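Local coordinates for protein iron transport multicopper oxidase FET3 (Saccharomyces cerevisiae, PDB 1ZPU) that oxidises ferrous to ferric iron with oxygen as acceptor, using four copper ions, to feed high-affinity iron uptake by the permease FTR1, and also oxidises cuprous ion, at residues S126-Y131 with Q303-E308; L190-V195 with Q201-E206; T273-Y278 with A283-N288. All blocks are in the same frame, centred on the assembly; numbering follows the deposited sequence.

Overall arrangement
Only interaction 2 lies in a core. It joins strands 187-194 and 201-205, which belong to the two facing sheets of one cupredoxin domain, and it is mostly aliphatic and aromatic; at the end nearer the trinuclear copper site are two amides that do not bond to each other but are held by other residues. Interactions 1 and 3 are surface contacts: the first sets a proline on a tyrosine face where two interdomain loops meet, and the second lays a loop along strand 271-277. None has a hydrogen bond between its segments. Interactions 2 and 3 share a sheet and touch, with Trp204 and Asn288 probably hydrogen-bonded. Both are nested inside the loop closed by interaction 1.

Interaction 1: residues S126-Y131 with Q303-E308; sequences SFPYDY and QPYEKE. With NAG (2-acetamido-2-deoxy-beta-D-glucopyranose), chain I.
Pro128 sits on one face of the Tyr305 ring, and this is the close-packed part of the contact. Its CG stands 3.5 Å from the centroid of the Tyr305 ring, 12° off the ring normal, which makes a CH-pi contact: the weakly polarised C-H groups of a proline suit the electron-rich face of a tyrosine. Pro128 CB follows toward the phenol end, 3.7 Å from Tyr305 CZ. The Tyr305 ring is brought there by a first torsion that sets CG opposite the backbone nitrogen (chi1 -171°), extending the ring across to the other loop. Pro128 is rigid and compact, and it packs within its own loop as well: CB also lies 4.0 Å above the plane of the Tyr129 ring, over its centre, and CD, a different corner of the pyrrolidine, lies over the rim of the Phe127 ring.

Away from this pile the contact thins out. Tyr129 brings its hydroxyl to Tyr305 at a slant, with OH 3.9 Å from CD1 of Tyr305, and that oxygen spends its hydrogen bond on Thr220 O instead. No hydrogen bond joins the two segments, and Tyr305 remains exposed to solvent. A sugar of the glycan near Asn223 lies beside Gln303.

Strand 218-225 underlies both loops: the backbones of Gln303 and Tyr305 bond to Glu221 and Thr219, and Pro128 also rests on Thr219. Loop 303-308 reaches onward to Arg435, which bonds to Glu306 O. Residues 126-131 lead from strand 117-123 to strand 133-142, while residues 303-308 belong to the connection from strand 271-277 to strand 316-326, so the arrangement is a meeting of two interdomain connections in the three-cupredoxin-domain fold of multicopper oxidases.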
loop_
_atom_site.group_PDB
_atom_site.type_symbol
_atom_site.label_atom_id
_atom_site.label_comp_id
_atom_site.label_asym_id
_atom_site.label_seq_id
_atom_site.Cartn_x
_atom_site.Cartn_y
_atom_site.Cartn_z
ATOM N N SER A 126 10.484 -23.339 -4.023
ATOM C CA SER A 126 11.450 -23.030 -5.075
ATOM C C SER A 126 12.059 -21.626 -4.941
ATOM O O SER A 126 12.316 -20.953 -5.946
ATOM C CB SER A 126 10.790 -23.203 -6.449
ATOM O OG SER A 126 9.630 -22.389 -6.548
ATOM N N PHE A 127 12.283 -21.185 -3.703
ATOM C CA PHE A 127 13.022 -19.945 -3.467
ATOM C C PHE A 127 14.493 -20.224 -3.737
ATOM O O PHE A 127 15.050 -21.150 -3.156
ATOM C CB PHE A 127 12.826 -19.431 -2.038
ATOM C CG PHE A 127 13.525 -18.125 -1.768
ATOM C CD1 PHE A 127 12.996 -16.922 -2.250
ATOM C CD2 PHE A 127 14.711 -18.095 -1.031
ATOM C CE1 PHE A 127 13.648 -15.718 -2.013
ATOM C CE2 PHE A 127 15.368 -16.896 -0.783
ATOM C CZ PHE A 127 14.840 -15.704 -1.272
ATOM N N PRO A 128 15.128 -19.425 -4.617
ATOM C CA PRO A 128 16.456 -19.743 -5.158
ATOM C C PRO A 128 17.625 -19.678 -4.174
ATOM O O PRO A 128 18.637 -20.322 -4.409
ATOM C CB PRO A 128 16.654 -18.686 -6.254
ATOM C CG PRO A 128 15.300 -18.108 -6.495
ATOM C CD PRO A 128 14.628 -18.156 -5.168
ATOM N N TYR A 129 17.495 -18.928 -3.084
ATOM C CA TYR A 129 18.637 -18.681 -2.200
ATOM C C TYR A 129 18.561 -19.401 -0.861
ATOM O O TYR A 129 17.482 -19.675 -0.342
ATOM C CB TYR A 129 18.848 -17.175 -1.986
ATOM C CG TYR A 129 18.714 -16.362 -3.252
ATOM C CD1 TYR A 129 17.632 -15.507 -3.431
ATOM C CD2 TYR A 129 19.646 -16.472 -4.285
ATOM C CE1 TYR A 129 17.488 -14.765 -4.592
ATOM C CE2 TYR A 129 19.514 -15.731 -5.450
ATOM C CZ TYR A 129 18.430 -14.881 -5.595
ATOM O OH TYR A 129 18.270 -14.135 -6.737
ATOM N N ASP A 130 19.738 -19.697 -0.316
ATOM C CA ASP A 130 19.879 -20.377 0.967
ATOM C C ASP A 130 19.964 -19.389 2.106
ATOM O O ASP A 130 20.558 -18.313 1.963
ATOM C CB ASP A 130 21.155 -21.208 0.990
ATOM C CG ASP A 130 21.019 -22.511 0.238
ATOM O OD1 ASP A 130 19.931 -22.766 -0.332
ATOM O OD2 ASP A 130 22.008 -23.287 0.219
ATOM N N TYR A 131 19.380 -19.768 3.240
ATOM C CA TYR A 131 19.492 -19.009 4.475
ATOM C C TYR A 131 19.269 -19.932 5.671
ATOM O O TYR A 131 18.613 -20.971 5.553
ATOM C CB TYR A 131 18.504 -17.844 4.492
ATOM C CG TYR A 131 17.080 -18.276 4.285
ATOM C CD1 TYR A 131 16.298 -18.721 5.359
ATOM C CD2 TYR A 131 16.509 -18.252 3.015
ATOM C CE1 TYR A 131 14.982 -19.130 5.169
ATOM C CE2 TYR A 131 15.190 -18.651 2.815
ATOM C CZ TYR A 131 14.437 -19.089 3.896
ATOM O OH TYR A 131 13.141 -19.493 3.693
ATOM N N GLN A 303 16.496 -6.754 -10.787
ATOM C CA GLN A 303 16.269 -7.702 -11.880
ATOM C C GLN A 303 15.523 -8.929 -11.389
ATOM O O GLN A 303 16.097 -9.756 -10.673
ATOM C CB GLN A 303 17.586 -8.113 -12.516
ATOM C CG GLN A 303 18.362 -6.954 -13.087
ATOM C CD GLN A 303 19.785 -7.311 -13.426
ATOM O OE1 GLN A 303 20.697 -6.528 -13.188
ATOM N NE2 GLN A 303 19.987 -8.498 -13.975
ATOM N N PRO A 304 14.230 -9.039 -11.745
ATOM C CA PRO A 304 13.409 -10.206 -11.435
ATOM C C PRO A 304 14.108 -11.523 -11.733
ATOM O O PRO A 304 14.760 -11.653 -12.769
ATOM C CB PRO A 304 12.224 -10.040 -12.378
ATOM C CG PRO A 304 12.070 -8.574 -12.484
ATOM C CD PRO A 304 13.450 -7.999 -12.442
ATOM N N TYR A 305 13.978 -12.488 -10.829
ATOM C CA TYR A 305 14.544 -13.823 -11.035
ATOM C C TYR A 305 13.863 -14.515 -12.212
ATOM O O TYR A 305 14.524 -15.137 -13.032
ATOM C CB TYR A 305 14.419 -14.670 -9.766
ATOM C CG TYR A 305 15.172 -15.982 -9.817
ATOM C CD1 TYR A 305 16.566 -16.016 -9.711
ATOM C CD2 TYR A 305 14.491 -17.192 -9.959
ATOM C CE1 TYR A 305 17.262 -17.217 -9.750
ATOM C CE2 TYR A 305 15.176 -18.395 -10.002
ATOM C CZ TYR A 305 16.561 -18.404 -9.900
ATOM O OH TYR A 305 17.245 -19.606 -9.952
ATOM N N GLU A 306 12.539 -14.409 -12.285
ATOM C CA GLU A 306 11.809 -14.818 -13.485
ATOM C C GLU A 306 11.705 -13.632 -14.439
ATOM O O GLU A 306 10.883 -12.729 -14.252
ATOM C CB GLU A 306 10.428 -15.387 -13.156
ATOM C CG GLU A 306 10.454 -16.853 -12.741
ATOM C CD GLU A 306 9.219 -17.254 -11.939
ATOM O OE1 GLU A 306 8.615 -16.377 -11.270
ATOM O OE2 GLU A 306 8.859 -18.455 -11.976
ATOM N N LYS A 307 12.577 -13.635 -15.441
ATOM C CA LYS A 307 12.622 -12.577 -16.440
ATOM C C LYS A 307 11.355 -12.553 -17.273
ATOM O O LYS A 307 10.884 -13.587 -17.748
ATOM C CB LYS A 307 13.808 -12.762 -17.394
ATOM C CG LYS A 307 15.170 -12.462 -16.796
ATOM C CD LYS A 307 16.280 -12.704 -17.838
ATOM C CE LYS A 307 17.469 -13.369 -17.125
ATOM N NZ LYS A 307 18.772 -12.800 -17.587
ATOM N N GLU A 308 10.814 -11.361 -17.455
ATOM C CA GLU A 308 9.745 -11.156 -18.409
ATOM C C GLU A 308 10.111 -9.948 -19.267
ATOM O O GLU A 308 10.383 -8.871 -18.747
ATOM C CB GLU A 308 8.407 -10.957 -17.679
ATOM C CG GLU A 308 7.771 -12.273 -17.162
ATOM C CD GLU A 308 6.629 -12.070 -16.135
ATOM O OE1 GLU A 308 6.204 -10.908 -15.891
ATOM O OE2 GLU A 308 6.157 -13.089 -15.565
HETATM C C1 NAG I . 22.206 -3.437 -8.614
HETATM C C2 NAG I . 21.850 -3.959 -10.001
HETATM C C3 NAG I . 22.502 -3.126 -11.124
HETATM C C4 NAG I . 22.701 -1.622 -10.873
HETATM C C5 NAG I . 22.654 -1.241 -9.383
HETATM C C6 NAG I . 22.133 0.176 -9.169
HETATM C C7 NAG I . 21.423 -6.435 -10.031
HETATM C C8 NAG I . 19.973 -6.280 -9.631
HETATM N N2 NAG I . 22.234 -5.363 -10.095
HETATM O O3 NAG I . 21.741 -3.241 -12.306
HETATM O O4 NAG I . 23.954 -1.300 -11.476
HETATM O O5 NAG I . 21.798 -2.088 -8.641
HETATM O O6 NAG I . 21.560 0.300 -7.883
HETATM O O7 NAG I . 21.848 -7.559 -10.297
#

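Interaction 2: residues L190-V195 with Q201-E206; sequences LRIVNV and QYFWIE
Asn194 ND2, which lies 4.1 Å from CG of Gln201, is held by carbonyls beyond that residue: it gives a hydrogen bond to Ile230 O and a weak one to Val199 O. Its OD1 accepts from Gly196 N, so the whole amide is fixed. The Gln201 amide, its plane 69° from that of Asn194, is tied separately: OE1 accepts from Gln254 NE2 on strand 250-256, the neighbour of 201-205 in the same sheet. A carboxamide can both give and accept in a buried place without bringing in charge; Asn194 uses it on backbone groups, Gln201 on another side-chain amide.

The rest is hydrocarbon. Ile192 presents CG2 to one face of the Phe203 ring, 4.3 Å above its centre, while its CD1 comes within 3.7 Å of Phe203 CE2. Phe203 holds CG opposite its backbone nitrogen (chi1 180°), which sends the ring inward to meet this branched side chain. Farther along, Leu190 and Ile205 reach toward each other tip to tip, CD1 of Leu190 to CD1 of Ile205 at 4.1 Å.

The strand axes pass 9.8 Å apart, nearly antiparallel: this is face packing between the two sheets of a cupredoxin beta sandwich. Asn194 is about 8 Å, side chain to side chain, from the copper ligand His464. Apolar packing thus does most of the joining, and the Asn194 amide adds a polar tie to the facing sheet through Ile230 O.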
loop_
_atom_site.group_PDB
_atom_site.type_symbol
_atom_site.label_atom_id
_atom_site.label_comp_id
_atom_site.label_asym_id
_atom_site.label_seq_id
_atom_site.Cartn_x
_atom_site.Cartn_y
_atom_site.Cartn_z
ATOM N N LEU A 190 15.860 -11.521 6.060
ATOM C CA LEU A 190 15.257 -10.426 6.771
ATOM C C LEU A 190 14.215 -9.771 5.867
ATOM O O LEU A 190 14.558 -9.192 4.832
ATOM C CB LEU A 190 16.366 -9.442 7.165
ATOM C CG LEU A 190 16.160 -8.427 8.284
ATOM C CD1 LEU A 190 17.438 -7.657 8.502
ATOM C CD2 LEU A 190 15.058 -7.479 7.946
ATOM N N ARG A 191 12.947 -9.878 6.258
ATOM C CA ARG A 191 11.853 -9.234 5.527
ATOM C C ARG A 191 11.598 -7.853 6.086
ATOM O O ARG A 191 11.070 -7.709 7.184
ATOM C CB ARG A 191 10.561 -10.043 5.632
ATOM C CG ARG A 191 10.657 -11.492 5.246
ATOM C CD ARG A 191 9.465 -12.228 5.802
ATOM N NE ARG A 191 9.755 -13.637 6.008
ATOM C CZ ARG A 191 9.592 -14.559 5.065
ATOM N NH1 ARG A 191 9.112 -14.213 3.863
ATOM N NH2 ARG A 191 9.897 -15.829 5.323
ATOM N N ILE A 192 11.960 -6.831 5.329
ATOM C CA ILE A 192 11.754 -5.464 5.792
ATOM C C ILE A 192 10.498 -4.919 5.144
ATOM O O ILE A 192 10.443 -4.806 3.924
ATOM C CB ILE A 192 12.974 -4.551 5.499
ATOM C CG1 ILE A 192 14.253 -5.248 5.914
ATOM C CG2 ILE A 192 12.904 -3.274 6.297
ATOM C CD1 ILE A 192 15.474 -4.810 5.125
ATOM N N VAL A 193 9.490 -4.601 5.958
ATOM C CA VAL A 193 8.214 -4.109 5.445
ATOM C C VAL A 193 7.918 -2.738 6.008
ATOM O O VAL A 193 7.945 -2.552 7.233
ATOM C CB VAL A 193 7.041 -5.040 5.837
ATOM C CG1 VAL A 193 5.754 -4.572 5.190
ATOM C CG2 VAL A 193 7.326 -6.496 5.456
ATOM N N ASN A 194 7.628 -1.772 5.142
ATOM C CA ASN A 194 7.119 -0.505 5.654
ATOM C C ASN A 194 5.580 -0.477 5.765
ATOM O O ASN A 194 4.878 -0.224 4.782
ATOM C CB ASN A 194 7.660 0.682 4.872
ATOM C CG ASN A 194 7.267 1.977 5.501
ATOM O OD1 ASN A 194 6.367 2.000 6.360
ATOM N ND2 ASN A 194 7.917 3.064 5.104
ATOM N N VAL A 195 5.067 -0.762 6.961
ATOM C CA VAL A 195 3.618 -0.812 7.196
ATOM C C VAL A 195 3.091 0.539 7.685
ATOM O O VAL A 195 2.075 0.615 8.366
ATOM C CB VAL A 195 3.288 -1.902 8.214
ATOM C CG1 VAL A 195 3.556 -3.299 7.610
ATOM C CG2 VAL A 195 4.127 -1.697 9.452
ATOM N N GLN A 201 11.032 5.623 4.648
ATOM C CA GLN A 201 12.136 5.504 5.590
ATOM C C GLN A 201 13.399 5.032 4.924
ATOM O O GLN A 201 13.356 4.212 3.998
ATOM C CB GLN A 201 11.790 4.530 6.697
ATOM C CG GLN A 201 10.609 4.950 7.558
ATOM C CD GLN A 201 10.512 4.112 8.804
ATOM O OE1 GLN A 201 11.528 3.617 9.308
ATOM N NE2 GLN A 201 9.307 3.930 9.306
ATOM N N TYR A 202 14.534 5.539 5.389
ATOM C CA TYR A 202 15.802 4.939 5.019
ATOM C C TYR A 202 16.104 3.886 6.058
ATOM O O TYR A 202 15.814 4.068 7.250
ATOM C CB TYR A 202 16.933 5.953 4.988
ATOM C CG TYR A 202 16.709 7.119 4.083
ATOM C CD1 TYR A 202 16.059 8.254 4.555
ATOM C CD2 TYR A 202 17.163 7.106 2.758
ATOM C CE1 TYR A 202 15.853 9.345 3.743
ATOM C CE2 TYR A 202 16.966 8.200 1.924
ATOM C CZ TYR A 202 16.306 9.321 2.428
ATOM O OH TYR A 202 16.071 10.435 1.645
ATOM N N PHE A 203 16.675 2.778 5.614
ATOM C CA PHE A 203 16.990 1.695 6.510
ATOM C C PHE A 203 18.383 1.171 6.246
ATOM O O PHE A 203 18.753 0.951 5.086
ATOM C CB PHE A 203 15.993 0.561 6.335
ATOM C CG PHE A 203 16.257 -0.607 7.224
ATOM C CD1 PHE A 203 15.710 -0.653 8.501
ATOM C CD2 PHE A 203 17.064 -1.661 6.791
ATOM C CE1 PHE A 203 15.948 -1.732 9.329
ATOM C CE2 PHE A 203 17.318 -2.737 7.605
ATOM C CZ PHE A 203 16.769 -2.776 8.883
ATOM N N TRP A 204 19.142 0.950 7.320
ATOM C CA TRP A 204 20.460 0.329 7.213
ATOM C C TRP A 204 20.956 -0.270 8.524
ATOM O O TRP A 204 20.467 0.078 9.603
ATOM C CB TRP A 204 21.493 1.310 6.657
ATOM C CG TRP A 204 21.926 2.418 7.581
ATOM C CD1 TRP A 204 23.043 2.438 8.355
ATOM C CD2 TRP A 204 21.271 3.684 7.789
ATOM N NE1 TRP A 204 23.136 3.635 9.036
ATOM C CE2 TRP A 204 22.061 4.417 8.707
ATOM C CE3 TRP A 204 20.094 4.266 7.293
ATOM C CZ2 TRP A 204 21.718 5.702 9.135
ATOM C CZ3 TRP A 204 19.747 5.544 7.724
ATOM C CH2 TRP A 204 20.560 6.247 8.638
ATOM N N ILE A 205 21.941 -1.161 8.404
ATOM C CA ILE A 205 22.536 -1.846 9.539
ATOM C C ILE A 205 24.020 -1.489 9.570
ATOM O O ILE A 205 24.737 -1.737 8.606
ATOM C CB ILE A 205 22.357 -3.372 9.407
ATOM C CG1 ILE A 205 20.877 -3.716 9.243
ATOM C CG2 ILE A 205 22.941 -4.097 10.596
ATOM C CD1 ILE A 205 20.621 -5.156 8.844
ATOM N N GLU A 206 24.466 -0.893 10.674
ATOM C CA GLU A 206 25.868 -0.552 10.874
ATOM C C GLU A 206 26.764 -1.733 10.540
ATOM O O GLU A 206 26.536 -2.842 11.036
ATOM C CB GLU A 206 26.098 -0.103 12.315
ATOM C CG GLU A 206 27.523 0.239 12.642
ATOM C CD GLU A 206 27.750 0.474 14.123
ATOM O OE1 GLU A 206 28.926 0.650 14.513
ATOM O OE2 GLU A 206 26.773 0.473 14.900
#

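Interaction 3: residues T273-Y278 with A283-N288; sequences TSYMVY and ALPTQN. With NAG (2-acetamido-2-deoxy-beta-D-glucopyranose), chain L.
Strand 271-277 of the second cupredoxin domain carries a returning loop on its outer face, where Tyr275 meets Pro285 and Thr273 meets Gln287. Pro285 comes to the edge of the Tyr275 ring, near its plane, with CG 3.4 Å from CD2 of Tyr275. Farther round the ring, Tyr275 CE2 lies 3.6 Å from Pro285 O. A flat tyrosine edge and a proline pack together without spending polar groups, and proline also suits the extended course of this loop.

Thr273 uses both branches. Its OG1 stands beside the backbone nitrogen (chi1 -51°) and rests 3.4 Å from Gln287 CA, while the methyl CG2 is turned toward the loop carbonyls, 3.9 Å from Thr286 O. No hydrogen bond links the segments, although they run antiparallel; the strand's backbone bonds go to strand 250-256, Ser274 to Ile252, and to the segment around strand 179-181, Tyr275 to Leu178 and Trp180. In this sheet of the beta sandwich, Ser274 and Met276 point away from the loop, and Met276 packs on Ile205 in the interior.

Gln287 crosses Thr273 at about a right angle, its CB 3.5 Å from Thr273 OG1, and then extends away until its amide reaches the glycan near Asn271, though the detail of that meeting is doubtful. A glycine here removes CB and the amide arm, and would probably leave the Thr273 hydroxyl without its flanking methylene and open a gap beside the strand. The sugar is hydrogen-bonded to Val290 N.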
loop_
_atom_site.group_PDB
_atom_site.type_symbol
_atom_site.label_atom_id
_atom_site.label_comp_id
_atom_site.label_asym_id
_atom_site.label_seq_id
_atom_site.Cartn_x
_atom_site.Cartn_y
_atom_site.Cartn_z
ATOM N N THR A 273 17.389 4.428 16.609
ATOM C CA THR A 273 18.364 3.342 16.721
ATOM C C THR A 273 17.764 2.115 17.400
ATOM O O THR A 273 17.172 2.212 18.477
ATOM C CB THR A 273 19.628 3.743 17.553
ATOM O OG1 THR A 273 20.198 4.969 17.077
ATOM C CG2 THR A 273 20.665 2.649 17.529
ATOM N N SER A 274 17.940 0.964 16.762
ATOM C CA SER A 274 17.666 -0.330 17.375
ATOM C C SER A 274 18.949 -1.160 17.433
ATOM O O SER A 274 20.005 -0.711 16.986
ATOM C CB SER A 274 16.582 -1.079 16.621
ATOM O OG SER A 274 15.306 -0.743 17.131
ATOM N N TYR A 275 18.870 -2.366 17.989
ATOM C CA TYR A 275 20.082 -3.086 18.337
ATOM C C TYR A 275 20.203 -4.472 17.743
ATOM O O TYR A 275 19.423 -5.365 18.047
ATOM C CB TYR A 275 20.227 -3.194 19.855
ATOM C CG TYR A 275 19.784 -1.959 20.574
ATOM C CD1 TYR A 275 18.681 -1.994 21.425
ATOM C CD2 TYR A 275 20.449 -0.745 20.388
ATOM C CE1 TYR A 275 18.256 -0.866 22.081
ATOM C CE2 TYR A 275 20.030 0.393 21.041
ATOM C CZ TYR A 275 18.925 0.322 21.886
ATOM O OH TYR A 275 18.495 1.449 22.549
ATOM N N MET A 276 21.218 -4.644 16.908
ATOM C CA MET A 276 21.668 -5.972 16.520
ATOM C C MET A 276 22.676 -6.468 17.571
ATOM O O MET A 276 23.816 -5.981 17.656
ATOM C CB MET A 276 22.273 -5.956 15.121
ATOM C CG MET A 276 22.555 -7.318 14.564
ATOM S SD MET A 276 23.138 -7.155 12.879
ATOM C CE MET A 276 23.802 -8.787 12.563
ATOM N N VAL A 277 22.222 -7.428 18.376
ATOM C CA VAL A 277 22.952 -7.874 19.553
ATOM C C VAL A 277 23.652 -9.221 19.346
ATOM O O VAL A 277 23.007 -10.263 19.261
ATOM C CB VAL A 277 22.027 -7.956 20.798
ATOM C CG1 VAL A 277 22.816 -8.343 22.010
ATOM C CG2 VAL A 277 21.316 -6.635 21.046
ATOM N N TYR A 278 24.977 -9.191 19.270
ATOM C CA TYR A 278 25.768 -10.406 19.210
ATOM C C TYR A 278 26.094 -10.830 20.628
ATOM O O TYR A 278 26.213 -12.013 20.907
ATOM C CB TYR A 278 27.076 -10.179 18.446
ATOM C CG TYR A 278 26.986 -10.107 16.934
ATOM C CD1 TYR A 278 26.409 -9.013 16.297
ATOM C CD2 TYR A 278 27.541 -11.108 16.142
ATOM C CE1 TYR A 278 26.350 -8.938 14.919
ATOM C CE2 TYR A 278 27.496 -11.038 14.759
ATOM C CZ TYR A 278 26.900 -9.953 14.154
ATOM O OH TYR A 278 26.854 -9.882 12.783
ATOM N N ALA A 283 28.112 -3.432 25.405
ATOM C CA ALA A 283 27.529 -2.109 25.291
ATOM C C ALA A 283 26.478 -2.089 24.206
ATOM O O ALA A 283 26.720 -2.587 23.107
ATOM C CB ALA A 283 28.616 -1.100 24.978
ATOM N N LEU A 284 25.310 -1.528 24.525
ATOM C CA LEU A 284 24.260 -1.287 23.544
ATOM C C LEU A 284 24.747 -0.266 22.543
ATOM O O LEU A 284 25.327 0.744 22.934
ATOM C CB LEU A 284 23.018 -0.756 24.238
ATOM C CG LEU A 284 22.400 -1.762 25.202
ATOM C CD1 LEU A 284 21.269 -1.091 26.000
ATOM C CD2 LEU A 284 21.930 -3.040 24.449
ATOM N N PRO A 285 24.563 -0.541 21.248
ATOM C CA PRO A 285 25.056 0.362 20.208
ATOM C C PRO A 285 24.467 1.766 20.276
ATOM O O PRO A 285 23.286 1.937 20.570
ATOM C CB PRO A 285 24.644 -0.329 18.904
ATOM C CG PRO A 285 23.639 -1.373 19.292
ATOM C CD PRO A 285 23.944 -1.754 20.694
ATOM N N THR A 286 25.321 2.756 20.033
ATOM C CA THR A 286 24.904 4.138 19.830
ATOM C C THR A 286 24.407 4.310 18.390
ATOM O O THR A 286 24.505 3.384 17.593
ATOM C CB THR A 286 26.098 5.054 20.035
ATOM O OG1 THR A 286 27.214 4.543 19.287
ATOM C CG2 THR A 286 26.463 5.117 21.514
ATOM N N GLN A 287 23.888 5.490 18.051
ATOM C CA GLN A 287 23.457 5.773 16.683
ATOM C C GLN A 287 24.604 5.637 15.704
ATOM O O GLN A 287 25.720 6.080 15.978
ATOM C CB GLN A 287 22.917 7.180 16.561
ATOM C CG GLN A 287 22.729 7.574 15.124
ATOM C CD GLN A 287 22.163 8.954 14.938
ATOM O OE1 GLN A 287 21.958 9.698 15.899
ATOM N NE2 GLN A 287 21.913 9.315 13.678
ATOM N N ASN A 288 24.330 5.015 14.567
ATOM C CA ASN A 288 25.294 4.963 13.491
ATOM C C ASN A 288 25.114 6.139 12.533
ATOM O O ASN A 288 24.120 6.228 11.801
ATOM C CB ASN A 288 25.198 3.633 12.742
ATOM C CG ASN A 288 26.268 3.492 11.660
ATOM O OD1 ASN A 288 25.954 3.266 10.491
ATOM N ND2 ASN A 288 27.532 3.627 12.050
HETATM C C1 NAG L . 20.426 11.554 11.914
HETATM C C2 NAG L . 21.285 12.495 12.751
HETATM C C3 NAG L . 22.184 13.420 11.920
HETATM C C4 NAG L . 23.076 12.630 10.991
HETATM C C5 NAG L . 22.119 11.791 10.144
HETATM C C6 NAG L . 22.889 10.910 9.164
HETATM C C7 NAG L . 20.725 13.473 14.913
HETATM C C8 NAG L . 21.523 12.435 15.651
HETATM N N2 NAG L . 20.443 13.279 13.615
HETATM O O3 NAG L . 23.047 14.168 12.745
HETATM O O4 NAG L . 23.845 13.560 10.250
HETATM O O5 NAG L . 21.280 10.949 10.953
HETATM O O6 NAG L . 23.576 9.915 9.886
HETATM O O7 NAG L . 20.359 14.473 15.532
#